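PDB 1RU4: pectate lyase from Erwinia chrysanthemi, which cleaves pectate, the de-esterified galacturonan of plant cell walls, by beta-elimination, probably with the aid of calcium. Local coordinates for residues N139-T144 with N163-S168; G195-G200 with K219-N224; G280-I285 with Q306-R311. One frame throughout, in Å; residues are numbered along the deposited sequence.

Interaction 1 of 3, residues N139-T144 with N163-S168; sequences NTFENT and NTVINS
N139 and N163 stand like successive steps of a ladder: their side chains run side by side in the same direction, with amide planes only 3° apart. OD1 of N163 reaches back to accept the backbone N of N139 at 2.9 Å, and ND2 of N139 adds a weak bond to that same oxygen. What lays each amide against its neighbour is the shared first torsion, which keeps CG beside the residue's own backbone N (chi1 -62° in N139, -64° in N163). The pattern runs on in both directions, since OD1 of N139 accepts the backbone N of W117 and the N of N163 gives to OD1 of N196, so these buried amides bond main-chain N-H groups of the neighbouring coils.

Beyond the asparagines the two strands run parallel, and side chains alternate between two faces. F141 and V165 turn into the interior, CD1 of the ring meeting CG2 of the valine at 4.4 Å, while the F119 ring lies almost parallel to that of F141. On the other face CG2 of T140 approaches CD1 of I166 at 4.0 Å. The extended E142 lays its CG against CB of I166 and carries its carboxylate on to the hydroxyl of Y118.

Just past the strands two hydroxyls meet. OG of S168 accepts from OG1 of T144 at 2.8 Å and from the N of T144 at 3.1 Å. It gives its own proton to O of I166, arriving well above that carbonyl's plane at 2.9 Å; the same oxygen also receives N143 N. Asparagines repeated at the same place in successive coils, each amide bonded to the next, make the asparagine ladder, a hallmark of the right-handed parallel beta-helix of pectate lyases.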
loop_
_atom_site.group_PDB
_atom_site.type_symbol
_atom_site.label_atom_id
_atom_site.label_comp_id
_atom_site.label_asym_id
_atom_site.label_seq_id
_atom_site.Cartn_x
_atom_site.Cartn_y
_atom_site.Cartn_z
ATOM N N ASN A 139 -7.985 -11.750 -4.031
ATOM C CA ASN A 139 -6.563 -11.830 -4.336
ATOM C C ASN A 139 -5.750 -11.278 -3.171
ATOM O O ASN A 139 -6.222 -10.418 -2.423
ATOM C CB ASN A 139 -6.252 -11.044 -5.614
ATOM C CG ASN A 139 -6.977 -11.597 -6.826
ATOM O OD1 ASN A 139 -6.756 -12.739 -7.227
ATOM N ND2 ASN A 139 -7.845 -10.786 -7.415
ATOM N N THR A 140 -4.534 -11.788 -3.009
ATOM C CA THR A 140 -3.661 -11.337 -1.932
ATOM C C THR A 140 -2.288 -10.970 -2.473
ATOM O O THR A 140 -1.734 -11.673 -3.317
ATOM C CB THR A 140 -3.506 -12.414 -0.839
ATOM O OG1 THR A 140 -4.799 -12.764 -0.326
ATOM C CG2 THR A 140 -2.643 -11.893 0.308
ATOM N N PHE A 141 -1.768 -9.841 -2.002
ATOM C CA PHE A 141 -0.445 -9.362 -2.386
ATOM C C PHE A 141 0.333 -9.168 -1.094
ATOM O O PHE A 141 0.102 -8.202 -0.365
ATOM C CB PHE A 141 -0.556 -8.032 -3.150
ATOM C CG PHE A 141 -1.403 -8.115 -4.391
ATOM C CD1 PHE A 141 -2.791 -8.031 -4.308
ATOM C CD2 PHE A 141 -0.817 -8.313 -5.640
ATOM C CE1 PHE A 141 -3.585 -8.150 -5.450
ATOM C CE2 PHE A 141 -1.603 -8.433 -6.786
ATOM C CZ PHE A 141 -2.990 -8.352 -6.689
ATOM N N GLU A 142 1.227 -10.106 -0.797
ATOM C CA GLU A 142 1.991 -10.071 0.446
ATOM C C GLU A 142 3.477 -9.850 0.199
ATOM O O GLU A 142 4.089 -10.552 -0.602
ATOM C CB GLU A 142 1.792 -11.370 1.243
ATOM C CG GLU A 142 2.557 -11.381 2.568
ATOM C CD GLU A 142 2.407 -12.666 3.373
ATOM O OE1 GLU A 142 1.906 -13.676 2.839
ATOM O OE2 GLU A 142 2.807 -12.664 4.556
ATOM N N ASN A 143 4.056 -8.889 0.916
ATOM C CA ASN A 143 5.474 -8.564 0.784
ATOM C C ASN A 143 5.828 -8.330 -0.687
ATOM O O ASN A 143 6.777 -8.914 -1.221
ATOM C CB ASN A 143 6.339 -9.677 1.391
ATOM C CG ASN A 143 7.801 -9.279 1.521
ATOM O OD1 ASN A 143 8.129 -8.095 1.617
ATOM N ND2 ASN A 143 8.685 -10.269 1.535
ATOM N N THR A 144 5.012 -7.506 -1.340
ATOM C CA THR A 144 5.213 -7.138 -2.738
ATOM C C THR A 144 5.572 -5.656 -2.841
ATOM O O THR A 144 5.534 -4.931 -1.844
ATOM C CB THR A 144 3.943 -7.408 -3.592
ATOM O OG1 THR A 144 2.838 -6.648 -3.082
ATOM C CG2 THR A 144 3.591 -8.888 -3.580
ATOM N N ASN A 163 -9.952 -7.965 -1.709
ATOM C CA ASN A 163 -8.526 -8.100 -1.971
ATOM C C ASN A 163 -7.759 -7.607 -0.749
ATOM O O ASN A 163 -8.182 -6.665 -0.078
ATOM C CB ASN A 163 -8.136 -7.310 -3.222
ATOM C CG ASN A 163 -8.799 -7.849 -4.475
ATOM O OD1 ASN A 163 -8.546 -8.983 -4.885
ATOM N ND2 ASN A 163 -9.663 -7.043 -5.081
ATOM N N THR A 164 -6.655 -8.280 -0.440
ATOM C CA THR A 164 -5.860 -7.941 0.734
ATOM C C THR A 164 -4.420 -7.653 0.334
ATOM O O THR A 164 -3.780 -8.460 -0.343
ATOM C CB THR A 164 -5.882 -9.089 1.761
ATOM O OG1 THR A 164 -7.236 -9.509 1.975
ATOM C CG2 THR A 164 -5.297 -8.628 3.086
ATOM N N VAL A 165 -3.930 -6.484 0.735
ATOM C CA VAL A 165 -2.560 -6.066 0.446
ATOM C C VAL A 165 -1.821 -5.983 1.780
ATOM O O VAL A 165 -2.119 -5.130 2.618
ATOM C CB VAL A 165 -2.540 -4.699 -0.278
ATOM C CG1 VAL A 165 -1.121 -4.331 -0.683
ATOM C CG2 VAL A 165 -3.445 -4.742 -1.506
ATOM N N ILE A 166 -0.872 -6.896 1.965
ATOM C CA ILE A 166 -0.155 -7.062 3.230
ATOM C C ILE A 166 1.333 -6.753 3.090
ATOM O O ILE A 166 1.993 -7.272 2.191
ATOM C CB ILE A 166 -0.258 -8.528 3.718
ATOM C CG1 ILE A 166 -1.718 -8.979 3.757
ATOM C CG2 ILE A 166 0.396 -8.675 5.092
ATOM C CD1 ILE A 166 -1.883 -10.477 3.933
ATOM N N ASN A 167 1.857 -5.940 4.007
ATOM C CA ASN A 167 3.287 -5.636 4.064
ATOM C C ASN A 167 3.897 -5.315 2.705
ATOM O O ASN A 167 4.973 -5.814 2.358
ATOM C CB ASN A 167 4.041 -6.799 4.720
ATOM C CG ASN A 167 3.838 -6.852 6.218
ATOM O OD1 ASN A 167 3.661 -5.821 6.867
ATOM N ND2 ASN A 167 3.870 -8.056 6.780
ATOM N N SER A 168 3.223 -4.452 1.952
ATOM C CA SER A 168 3.669 -4.115 0.606
ATOM C C SER A 168 3.991 -2.638 0.432
ATOM O O SER A 168 3.460 -1.783 1.148
ATOM C CB SER A 168 2.629 -4.566 -0.417
ATOM O OG SER A 168 2.487 -5.980 -0.381
HETATM O O HOH W 1 -7.859 -11.409 -0.036
#

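Interaction 2 of 3, residues G195-G200 with K219-N224; sequences GNRFVG and KVVIEN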
loop_
_atom_site.group_PDB
_atom_site.type_symbol
_atom_site.label_atom_id
_atom_site.label_comp_id
_atom_site.label_asym_id
_atom_site.label_seq_id
_atom_site.Cartn_x
_atom_site.Cartn_y
_atom_site.Cartn_z
ATOM N N GLY A 195 -14.799 -4.738 0.704
ATOM C CA GLY A 195 -13.857 -5.621 1.375
ATOM C C GLY A 195 -12.365 -5.497 1.129
ATOM O O GLY A 195 -11.607 -6.335 1.618
ATOM N N ASN A 196 -11.929 -4.474 0.400
ATOM C CA ASN A 196 -10.500 -4.295 0.147
ATOM C C ASN A 196 -9.775 -3.738 1.372
ATOM O O ASN A 196 -10.259 -2.807 2.021
ATOM C CB ASN A 196 -10.286 -3.417 -1.087
ATOM C CG ASN A 196 -10.846 -4.054 -2.350
ATOM O OD1 ASN A 196 -10.555 -5.213 -2.652
ATOM N ND2 ASN A 196 -11.661 -3.307 -3.084
ATOM N N ARG A 197 -8.632 -4.338 1.701
ATOM C CA ARG A 197 -7.890 -4.004 2.920
ATOM C C ARG A 197 -6.389 -3.876 2.696
ATOM O O ARG A 197 -5.812 -4.596 1.883
ATOM C CB ARG A 197 -8.118 -5.080 3.986
ATOM C CG ARG A 197 -9.556 -5.264 4.421
ATOM C CD ARG A 197 -9.660 -6.355 5.470
ATOM N NE ARG A 197 -8.924 -6.016 6.687
ATOM C CZ ARG A 197 -9.057 -6.658 7.844
ATOM N NH1 ARG A 197 -9.900 -7.678 7.949
ATOM N NH2 ARG A 197 -8.355 -6.273 8.901
ATOM N N PHE A 198 -5.767 -2.984 3.465
ATOM C CA PHE A 198 -4.322 -2.750 3.423
ATOM C C PHE A 198 -3.765 -2.811 4.844
ATOM O O PHE A 198 -4.268 -2.133 5.741
ATOM C CB PHE A 198 -4.024 -1.373 2.818
ATOM C CG PHE A 198 -4.446 -1.239 1.385
ATOM C CD1 PHE A 198 -5.787 -1.076 1.054
ATOM C CD2 PHE A 198 -3.508 -1.308 0.361
ATOM C CE1 PHE A 198 -6.186 -0.989 -0.276
ATOM C CE2 PHE A 198 -3.899 -1.223 -0.973
ATOM C CZ PHE A 198 -5.240 -1.065 -1.293
ATOM N N VAL A 199 -2.735 -3.629 5.052
ATOM C CA VAL A 199 -2.128 -3.777 6.377
ATOM C C VAL A 199 -0.601 -3.803 6.285
ATOM O O VAL A 199 -0.037 -4.547 5.484
ATOM C CB VAL A 199 -2.606 -5.074 7.087
ATOM C CG1 VAL A 199 -2.086 -5.123 8.514
ATOM C CG2 VAL A 199 -4.123 -5.171 7.074
ATOM N N GLY A 200 0.053 -2.985 7.109
ATOM C CA GLY A 200 1.507 -2.938 7.140
ATOM C C GLY A 200 2.162 -2.430 5.868
ATOM O O GLY A 200 3.322 -2.739 5.599
ATOM N N LYS A 219 -16.418 0.807 1.699
ATOM C CA LYS A 219 -15.505 0.940 2.830
ATOM C C LYS A 219 -14.164 0.247 2.606
ATOM O O LYS A 219 -14.113 -0.916 2.200
ATOM C CB LYS A 219 -16.161 0.386 4.100
ATOM C CG LYS A 219 -15.238 0.304 5.310
ATOM C CD LYS A 219 -15.999 -0.158 6.544
ATOM C CE LYS A 219 -15.105 -0.189 7.773
ATOM N NZ LYS A 219 -15.872 -0.563 8.998
ATOM N N VAL A 220 -13.088 0.991 2.853
ATOM C CA VAL A 220 -11.725 0.468 2.792
ATOM C C VAL A 220 -11.132 0.546 4.195
ATOM O O VAL A 220 -11.375 1.509 4.926
ATOM C CB VAL A 220 -10.831 1.292 1.833
ATOM C CG1 VAL A 220 -9.399 0.751 1.839
ATOM C CG2 VAL A 220 -11.395 1.250 0.424
ATOM N N VAL A 221 -10.381 -0.483 4.570
ATOM C CA VAL A 221 -9.720 -0.532 5.872
ATOM C C VAL A 221 -8.206 -0.462 5.678
ATOM O O VAL A 221 -7.641 -1.224 4.891
ATOM C CB VAL A 221 -10.081 -1.831 6.636
ATOM C CG1 VAL A 221 -9.372 -1.870 7.983
ATOM C CG2 VAL A 221 -11.589 -1.920 6.839
ATOM N N ILE A 222 -7.569 0.480 6.373
ATOM C CA ILE A 222 -6.116 0.662 6.317
ATOM C C ILE A 222 -5.566 0.575 7.743
ATOM O O ILE A 222 -5.987 1.323 8.627
ATOM C CB ILE A 222 -5.739 2.037 5.698
ATOM C CG1 ILE A 222 -6.276 2.135 4.265
ATOM C CG2 ILE A 222 -4.217 2.225 5.710
ATOM C CD1 ILE A 222 -6.143 3.512 3.648
ATOM N N GLU A 223 -4.637 -0.352 7.962
ATOM C CA GLU A 223 -4.080 -0.586 9.296
ATOM C C GLU A 223 -2.559 -0.656 9.273
ATOM O O GLU A 223 -1.970 -1.178 8.327
ATOM C CB GLU A 223 -4.635 -1.895 9.873
ATOM C CG GLU A 223 -6.152 -1.915 10.037
ATOM C CD GLU A 223 -6.707 -3.302 10.318
ATOM O OE1 GLU A 223 -6.324 -4.259 9.612
ATOM O OE2 GLU A 223 -7.547 -3.433 11.233
ATOM N N ASN A 224 -1.934 -0.111 10.316
ATOM C CA ASN A 224 -0.482 -0.175 10.493
ATOM C C ASN A 224 0.313 0.180 9.237
ATOM O O ASN A 224 1.297 -0.483 8.911
ATOM C CB ASN A 224 -0.086 -1.572 10.990
ATOM C CG ASN A 224 -0.643 -1.880 12.370
ATOM O OD1 ASN A 224 0.079 -1.835 13.365
ATOM N ND2 ASN A 224 -1.936 -2.189 12.436
HETATM O O HOH W 2 -16.193 -2.703 2.147
HETATM O O HOH W 3 -13.259 -1.967 -0.568
HETATM O O HOH W 4 -12.722 -3.074 3.351
HETATM O O HOH W 5 -6.812 -3.692 6.761
#
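The strands 197-199 and 221-223 run parallel within 2° of each other, their axes 4.8 Å apart, and only the first of their backbone bonds is weak. At the start V221 N reaches O of N196 only weakly, at 3.5 Å. The register then tightens: F198 gives its N to O of V221 and takes the N of E223 on its own O, both at 2.9 Å, and the N of G200 closes the series on O of E223. Where the chains spread apart, around K219, water does the joining. Three waters converge on O of K219, two of them bridging to the N atoms of G195 and N196 and one to O of N196.

These are successive coils of a right-handed parallel beta-helix, and here its asparagine ladder comes to a step with no amide. V220 occupies the position opposite N196, whose own amide turns back to N163 N, G160 O and Q192. V220 is apolar instead, and its CG1 lies 4.1 Å from CD1 of F198, crossing the ring obliquely in the interior; the CB of F198 also touches CG1 of I222.

On the other face R197, V199, V221 and E223 share the surface. R197 first runs alongside V221, its CG 4.1 Å from CB of the valine, and then bends at chi3 (63°), bringing the guanidinium across to E223. NH2 donates to OE1 at 2.9 Å in a salt bridge. The oxygen lies in the guanidinium plane but is met on its syn side and out of the carboxylate plane, the two flat groups being turned 61° apart. A water beside this bridge accepts a hydrogen bond from R197 NE and sits 2.9 Å from OE1 of E223, while CG2 of V199 packs against that same OE1 at 3.5 Å.

Interaction 3 of 3, residues G280-I285 with Q306-R311; sequences GGVTVI and QKHYFR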
loop_
_atom_site.group_PDB
_atom_site.type_symbol
_atom_site.label_atom_id
_atom_site.label_comp_id
_atom_site.label_asym_id
_atom_site.label_seq_id
_atom_site.Cartn_x
_atom_site.Cartn_y
_atom_site.Cartn_z
ATOM N N GLY A 280 -18.971 11.212 3.572
ATOM C CA GLY A 280 -19.246 10.317 4.681
ATOM C C GLY A 280 -18.285 10.443 5.849
ATOM O O GLY A 280 -17.193 11.005 5.717
ATOM N N GLY A 281 -18.702 9.915 6.998
ATOM C CA GLY A 281 -17.874 9.946 8.189
ATOM C C GLY A 281 -16.773 8.901 8.152
ATOM O O GLY A 281 -17.029 7.727 7.896
ATOM N N VAL A 282 -15.543 9.341 8.396
ATOM C CA VAL A 282 -14.382 8.456 8.398
ATOM C C VAL A 282 -13.937 8.174 9.838
ATOM O O VAL A 282 -13.995 9.058 10.696
ATOM C CB VAL A 282 -13.211 9.086 7.603
ATOM C CG1 VAL A 282 -12.007 8.149 7.588
ATOM C CG2 VAL A 282 -13.658 9.418 6.178
ATOM N N THR A 283 -13.522 6.935 10.098
ATOM C CA THR A 283 -13.046 6.536 11.422
ATOM C C THR A 283 -11.521 6.592 11.450
ATOM O O THR A 283 -10.853 5.888 10.690
ATOM C CB THR A 283 -13.529 5.113 11.786
ATOM O OG1 THR A 283 -14.963 5.096 11.841
ATOM C CG2 THR A 283 -12.974 4.678 13.134
ATOM N N VAL A 284 -10.990 7.427 12.339
ATOM C CA VAL A 284 -9.553 7.685 12.438
ATOM C C VAL A 284 -9.118 7.494 13.893
ATOM O O VAL A 284 -9.362 8.355 14.742
ATOM C CB VAL A 284 -9.248 9.136 11.966
ATOM C CG1 VAL A 284 -7.759 9.423 12.010
ATOM C CG2 VAL A 284 -9.788 9.352 10.550
ATOM N N ILE A 285 -8.488 6.357 14.182
ATOM C CA ILE A 285 -8.115 6.009 15.558
ATOM C C ILE A 285 -6.643 5.612 15.700
ATOM O O ILE A 285 -6.140 4.783 14.939
ATOM C CB ILE A 285 -8.994 4.840 16.096
ATOM C CG1 ILE A 285 -10.481 5.207 16.011
ATOM C CG2 ILE A 285 -8.626 4.514 17.544
ATOM C CD1 ILE A 285 -11.423 4.065 16.346
ATOM N N GLN A 306 -23.982 12.091 8.668
ATOM C CA GLN A 306 -22.606 11.596 8.695
ATOM C C GLN A 306 -21.766 12.374 9.697
ATOM O O GLN A 306 -21.941 13.584 9.867
ATOM C CB GLN A 306 -21.971 11.707 7.307
ATOM C CG GLN A 306 -22.662 10.892 6.216
ATOM C CD GLN A 306 -22.539 9.391 6.415
ATOM O OE1 GLN A 306 -21.465 8.879 6.735
ATOM N NE2 GLN A 306 -23.638 8.673 6.200
ATOM N N LYS A 307 -20.830 11.677 10.335
ATOM C CA LYS A 307 -19.956 12.288 11.328
ATOM C C LYS A 307 -18.678 11.465 11.444
ATOM O O LYS A 307 -18.733 10.244 11.581
ATOM C CB LYS A 307 -20.670 12.334 12.684
ATOM C CG LYS A 307 -20.000 13.197 13.729
ATOM C CD LYS A 307 -20.830 13.230 15.005
ATOM C CE LYS A 307 -20.288 14.243 15.998
ATOM N NZ LYS A 307 -21.044 14.241 17.282
ATOM N N HIS A 308 -17.530 12.130 11.360
ATOM C CA HIS A 308 -16.250 11.445 11.516
ATOM C C HIS A 308 -16.087 11.014 12.968
ATOM O O HIS A 308 -16.735 11.563 13.859
ATOM C CB HIS A 308 -15.093 12.365 11.124
ATOM C CG HIS A 308 -15.190 12.888 9.727
ATOM N ND1 HIS A 308 -15.274 14.233 9.438
ATOM C CD2 HIS A 308 -15.244 12.244 8.538
ATOM C CE1 HIS A 308 -15.382 14.394 8.131
ATOM N NE2 HIS A 308 -15.366 13.202 7.563
ATOM N N TYR A 309 -15.231 10.024 13.196
ATOM C CA TYR A 309 -14.958 9.541 14.543
ATOM C C TYR A 309 -13.446 9.513 14.762
ATOM O O TYR A 309 -12.740 8.703 14.162
ATOM C CB TYR A 309 -15.560 8.146 14.735
ATOM C CG TYR A 309 -15.496 7.633 16.155
ATOM C CD1 TYR A 309 -16.442 8.026 17.100
ATOM C CD2 TYR A 309 -14.495 6.743 16.552
ATOM C CE1 TYR A 309 -16.398 7.546 18.402
ATOM C CE2 TYR A 309 -14.443 6.256 17.853
ATOM C CZ TYR A 309 -15.399 6.662 18.773
ATOM O OH TYR A 309 -15.360 6.183 20.061
ATOM N N PHE A 310 -12.963 10.419 15.611
ATOM C CA PHE A 310 -11.530 10.572 15.884
ATOM C C PHE A 310 -11.188 10.300 17.349
ATOM O O PHE A 310 -11.702 10.979 18.241
ATOM C CB PHE A 310 -11.080 12.003 15.556
ATOM C CG PHE A 310 -10.786 12.249 14.099
ATOM C CD1 PHE A 310 -11.794 12.183 13.141
ATOM C CD2 PHE A 310 -9.497 12.584 13.692
ATOM C CE1 PHE A 310 -11.521 12.450 11.798
ATOM C CE2 PHE A 310 -9.215 12.852 12.356
ATOM C CZ PHE A 310 -10.228 12.786 11.405
ATOM N N ARG A 311 -10.278 9.355 17.587
ATOM C CA ARG A 311 -9.809 9.040 18.941
ATOM C C ARG A 311 -8.312 8.719 18.957
ATOM O O ARG A 311 -7.797 8.092 18.035
ATOM C CB ARG A 311 -10.550 7.822 19.513
ATOM C CG ARG A 311 -12.032 8.011 19.808
ATOM C CD ARG A 311 -12.271 8.896 21.016
ATOM N NE ARG A 311 -13.684 8.932 21.392
ATOM C CZ ARG A 311 -14.614 9.654 20.774
ATOM N NH1 ARG A 311 -14.294 10.415 19.733
ATOM N NH2 ARG A 311 -15.869 9.626 21.205
#
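Q306 meets the neighbouring coil first: its chain folds at chi2 (-67°) so that OE1 accepts the N of G281 at 3.0 Å, in the carbonyl plane and on a lone pair. A side-chain amide thus pairs with main chain ahead of the strand proper. K307 contributes its backbone O, which lies 3.5 Å from CA of G281, a glycine with no side chain to keep the chains apart.

H308 turns its imidazole back toward the first segment, and V282 N lies in the ring plane at the edge of CD2. The ring also meets that of F298 edge-to-face. With Y309 the regular parallel ladder begins: its N gives to O of V282, and its O receives the N of V284 at 2.8 Å in an almost straight bond (178°). The tyrosine ring meets CD1 of I285 at its edge, 4.0 Å from CE2, while its hydroxyl bonds E382.

F310 points inward and turns one ring face to V284. CB of the valine stands 3.7 Å from the ring centroid, close to the normal, in a CH-pi contact; CG1 lies over the CD2-CE2 side and CG2 over CZ and CE1, CG2 coming within 3.6 Å of CZ. R311 completes the ladder, its N reaching O of V284 at 3.2 Å. Its guanidinium folds back, NH1 lying over one face of the Y309 ring and bonding F310 O, while NH2 forms a salt bridge with D326. Inward aromatic and aliphatic residues layered coil upon coil are typical of the core of a right-handed parallel beta-helix.

In the fold
All three contacts join parallel strands of successive coils on one flank of the beta-helix. Interactions 1 and 2 are neighbours: strands 164-166 and 197-199 adjoin, and N163 bonds N196 between them. Interaction 3 lies further along, its centre about 26 Å from that of interaction 1 and about 15 Å from that of interaction 2. The backbone pairing is common to all, whereas the side chains differ. Interaction 1 buries polar amides and hydroxyls, interaction 2 loses the amide step and places a salt bridge on its more exposed face and waters where its strands begin, and interaction 3, the most buried, relies inside on a valine packed over a phenylalanine face, with charged partners from later segments outside.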